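Local coordinates for Rbsd/fucu transport protein family protein (Streptococcus pneumoniae, PDB 4A34) that binds L-fucose and, as a fucose mutarotase of the RbsD/FucU family, probably interconverts the alpha and beta anomers of the sugar, at residues F111-R114 with S115-A118. Numbering follows the deposited sequence.
Sequences FYER and SKKA. With FUL (beta-L-fucopyranose), chain B.
Ser115 turns its hydroxyl back onto the preceding turn of helix 108-116. Its OG gives a hydrogen bond to Tyr112 O at 2.6 Å. The donor approaches the carbonyl at a bent C=O...OG angle of 129°, tilted a little from its plane. With chi1 at 86°, OG is flanked by both backbone branches of its own residue, and from there it can reach back three residues. OG also hydrogen-bonds to Tyr33 OH, so this buried hydroxyl links the helix to the loop with Tyr33 and Pro34. The backbone N of Ser115 bonds to Phe111 O at 3.0 Å, a regular helical i to i+4 link. Lys116 N makes weak bonds to both Tyr112 O and Glu113 O, and Lys117 N bonds weakly to Arg114 O. In the RbsD/FucU fold this helix follows strand 103-106, an outermost strand of the mixed sheet within the chain. Phe111 and Arg114 touch Ile134 of strand 133-136, and Arg114 NH1 forms a salt bridge with Glu25. Glu113 and Lys116 run side by side. A bend in Glu113 at chi2 (-60°) and a straight Lys116 chain bring Glu113 OE2 and Lys116 NZ into a salt bridge at 3.2 Å. The ammonium meets the carboxylate from above its plane. At the fucose pocket, Tyr112 OH hydrogen-bonds to O1 of beta-L-fucopyranose at 2.9 Å, with O1 at the ring edge and in its plane. O1 is the anomeric hydroxyl of the sugar, and His22 of a second subunit also hydrogen-bonds to the ligand.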
ATOM      1  N   PHE I 111      19.825  14.139  22.174  1.00 38.77           N
ATOM      2  CA  PHE I 111      19.462  14.773  20.922  1.00 37.82           C
ATOM      3  C   PHE I 111      18.812  13.769  19.985  1.00 37.49           C
ATOM      4  O   PHE I 111      17.804  14.081  19.346  1.00 37.29           O
ATOM      5  CB  PHE I 111      20.696  15.389  20.251  1.00 37.83           C
ATOM      6  CG  PHE I 111      20.360  16.401  19.192  1.00 37.43           C
ATOM      7  CD1 PHE I 111      20.018  15.997  17.902  1.00 37.47           C
ATOM      8  CD2 PHE I 111      20.360  17.759  19.492  1.00 36.44           C
ATOM      9  CE1 PHE I 111      19.690  16.928  16.929  1.00 37.33           C
ATOM     10  CE2 PHE I 111      20.032  18.699  18.530  1.00 36.09           C
ATOM     11  CZ  PHE I 111      19.700  18.286  17.244  1.00 36.95           C
ATOM     12  N   TYR I 112      19.392  12.569  19.915  1.00 37.14           N
ATOM     13  CA  TYR I 112      18.870  11.485  19.079  1.00 36.81           C
ATOM     14  C   TYR I 112      17.438  11.152  19.470  1.00 36.43           C
ATOM     15  O   TYR I 112      16.538  11.145  18.625  1.00 36.38           O
ATOM     16  CB  TYR I 112      19.744  10.228  19.187  1.00 36.95           C
ATOM     17  CG  TYR I 112      21.111  10.303  18.511  1.00 38.07           C
ATOM     18  CD1 TYR I 112      21.418  11.304  17.575  1.00 38.47           C
ATOM     19  CD2 TYR I 112      22.087   9.338  18.778  1.00 38.66           C
ATOM     20  CE1 TYR I 112      22.676  11.352  16.947  1.00 38.59           C
ATOM     21  CE2 TYR I 112      23.350   9.381  18.152  1.00 39.02           C
ATOM     22  CZ  TYR I 112      23.636  10.389  17.241  1.00 38.77           C
ATOM     23  OH  TYR I 112      24.876  10.427  16.629  1.00 38.37           O
ATOM     24  N   GLU I 113      17.229  10.906  20.761  1.00 35.95           N
ATOM     25  CA  GLU I 113      15.914  10.549  21.279  1.00 35.61           C
ATOM     26  C   GLU I 113      14.838  11.626  21.054  1.00 35.15           C
ATOM     27  O   GLU I 113      13.716  11.307  20.659  1.00 35.05           O
ATOM     28  CB  GLU I 113      16.003  10.124  22.756  1.00 35.95           C
ATOM     29  CG  GLU I 113      16.878   8.877  23.027  1.00 36.25           C
ATOM     30  CD  GLU I 113      16.393   7.619  22.305  1.00 37.53           C
ATOM     31  OE1 GLU I 113      15.163   7.412  22.206  1.00 38.45           O
ATOM     32  OE2 GLU I 113      17.251   6.836  21.828  1.00 37.38           O
ATOM     33  N   ARG I 114      15.169  12.893  21.279  1.00 34.73           N
ATOM     34  CA  ARG I 114      14.197  13.953  20.986  1.00 34.41           C
ATOM     35  C   ARG I 114      13.881  14.041  19.480  1.00 34.13           C
ATOM     36  O   ARG I 114      12.735  14.294  19.094  1.00 34.26           O
ATOM     37  CB  ARG I 114      14.620  15.316  21.546  1.00 34.37           C
ATOM     38  CG  ARG I 114      13.406  16.159  21.953  1.00 34.34           C
ATOM     39  CD  ARG I 114      13.645  17.637  21.768  1.00 34.41           C
ATOM     40  NE  ARG I 114      13.989  18.327  23.005  1.00 34.94           N
ATOM     41  CZ  ARG I 114      13.341  19.386  23.484  1.00 34.57           C
ATOM     42  NH1 ARG I 114      12.308  19.890  22.834  1.00 33.85           N
ATOM     43  NH2 ARG I 114      13.730  19.947  24.619  1.00 35.48           N
ATOM     44  N   SER I 115      14.886  13.796  18.639  1.00 33.39           N
ATOM     45  CA  SER I 115      14.685  13.775  17.189  1.00 32.95           C
ATOM     46  C   SER I 115      13.732  12.661  16.713  1.00 32.64           C
ATOM     47  O   SER I 115      13.097  12.797  15.673  1.00 32.33           O
ATOM     48  CB  SER I 115      16.019  13.699  16.448  1.00 32.64           C
ATOM     49  OG  SER I 115      16.449  12.362  16.299  1.00 32.46           O
ATOM     50  N   LYS I 116      13.634  11.574  17.476  1.00 32.62           N
ATOM     51  CA  LYS I 116      12.718  10.476  17.149  1.00 32.33           C
ATOM     52  C   LYS I 116      11.271  10.863  17.446  1.00 32.32           C
ATOM     53  O   LYS I 116      10.342  10.329  16.840  1.00 32.09           O
ATOM     54  CB  LYS I 116      13.085   9.202  17.905  1.00 32.10           C
ATOM     55  CG  LYS I 116      14.458   8.651  17.590  1.00 32.04           C
ATOM     56  CD  LYS I 116      14.708   7.319  18.297  1.00 32.28           C
ATOM     57  CE  LYS I 116      16.069   6.764  17.923  1.00 32.79           C
ATOM     58  NZ  LYS I 116      16.557   5.768  18.897  1.00 33.74           N
ATOM     59  N   LYS I 117      11.102  11.804  18.374  1.00 32.53           N
ATOM     60  CA  LYS I 117       9.783  12.295  18.775  1.00 32.44           C
ATOM     61  C   LYS I 117       9.386  13.553  18.013  1.00 32.09           C
ATOM     62  O   LYS I 117       8.286  14.068  18.196  1.00 32.24           O
ATOM     63  CB  LYS I 117       9.743  12.571  20.283  1.00 32.60           C
ATOM     64  CG  LYS I 117       9.153  11.430  21.123  1.00 34.08           C
ATOM     65  CD  LYS I 117      10.183  10.728  22.001  1.00 35.70           C
ATOM     66  CE  LYS I 117      10.319  11.397  23.369  1.00 36.19           C
ATOM     67  NZ  LYS I 117      11.409  10.769  24.188  1.00 36.35           N
ATOM     68  N   ALA I 118      10.287  14.056  17.174  1.00 31.74           N
ATOM     69  CA  ALA I 118      10.000  15.241  16.377  1.00 31.27           C
ATOM     70  C   ALA I 118       9.074  14.861  15.238  1.00 31.14           C
ATOM     71  O   ALA I 118       9.037  13.694  14.823  1.00 31.35           O
ATOM     72  CB  ALA I 118      11.274  15.865  15.853  1.00 31.05           C
TER
HETATM   73  C1  FUL B1144      26.631  13.186  14.707  1.00 44.27           C
HETATM   74  C2  FUL B1144      26.539  14.253  13.608  1.00 43.71           C
HETATM   75  O2  FUL B1144      25.219  14.706  13.414  1.00 43.62           O
HETATM   76  C3  FUL B1144      27.404  15.434  14.044  1.00 43.39           C
HETATM   77  O3  FUL B1144      27.433  16.431  13.059  1.00 44.43           O
HETATM   78  C4  FUL B1144      28.820  14.967  14.328  1.00 43.43           C
HETATM   79  O4  FUL B1144      29.352  14.439  13.143  1.00 43.17           O
HETATM   80  C5  FUL B1144      28.772  13.871  15.385  1.00 43.95           C
HETATM   81  C6  FUL B1144      30.173  13.428  15.787  1.00 43.18           C
HETATM   82  O5  FUL B1144      27.988  12.800  14.870  1.00 44.32           O
HETATM   83  O1  FUL B1144      25.852  12.054  14.412  1.00 45.68           O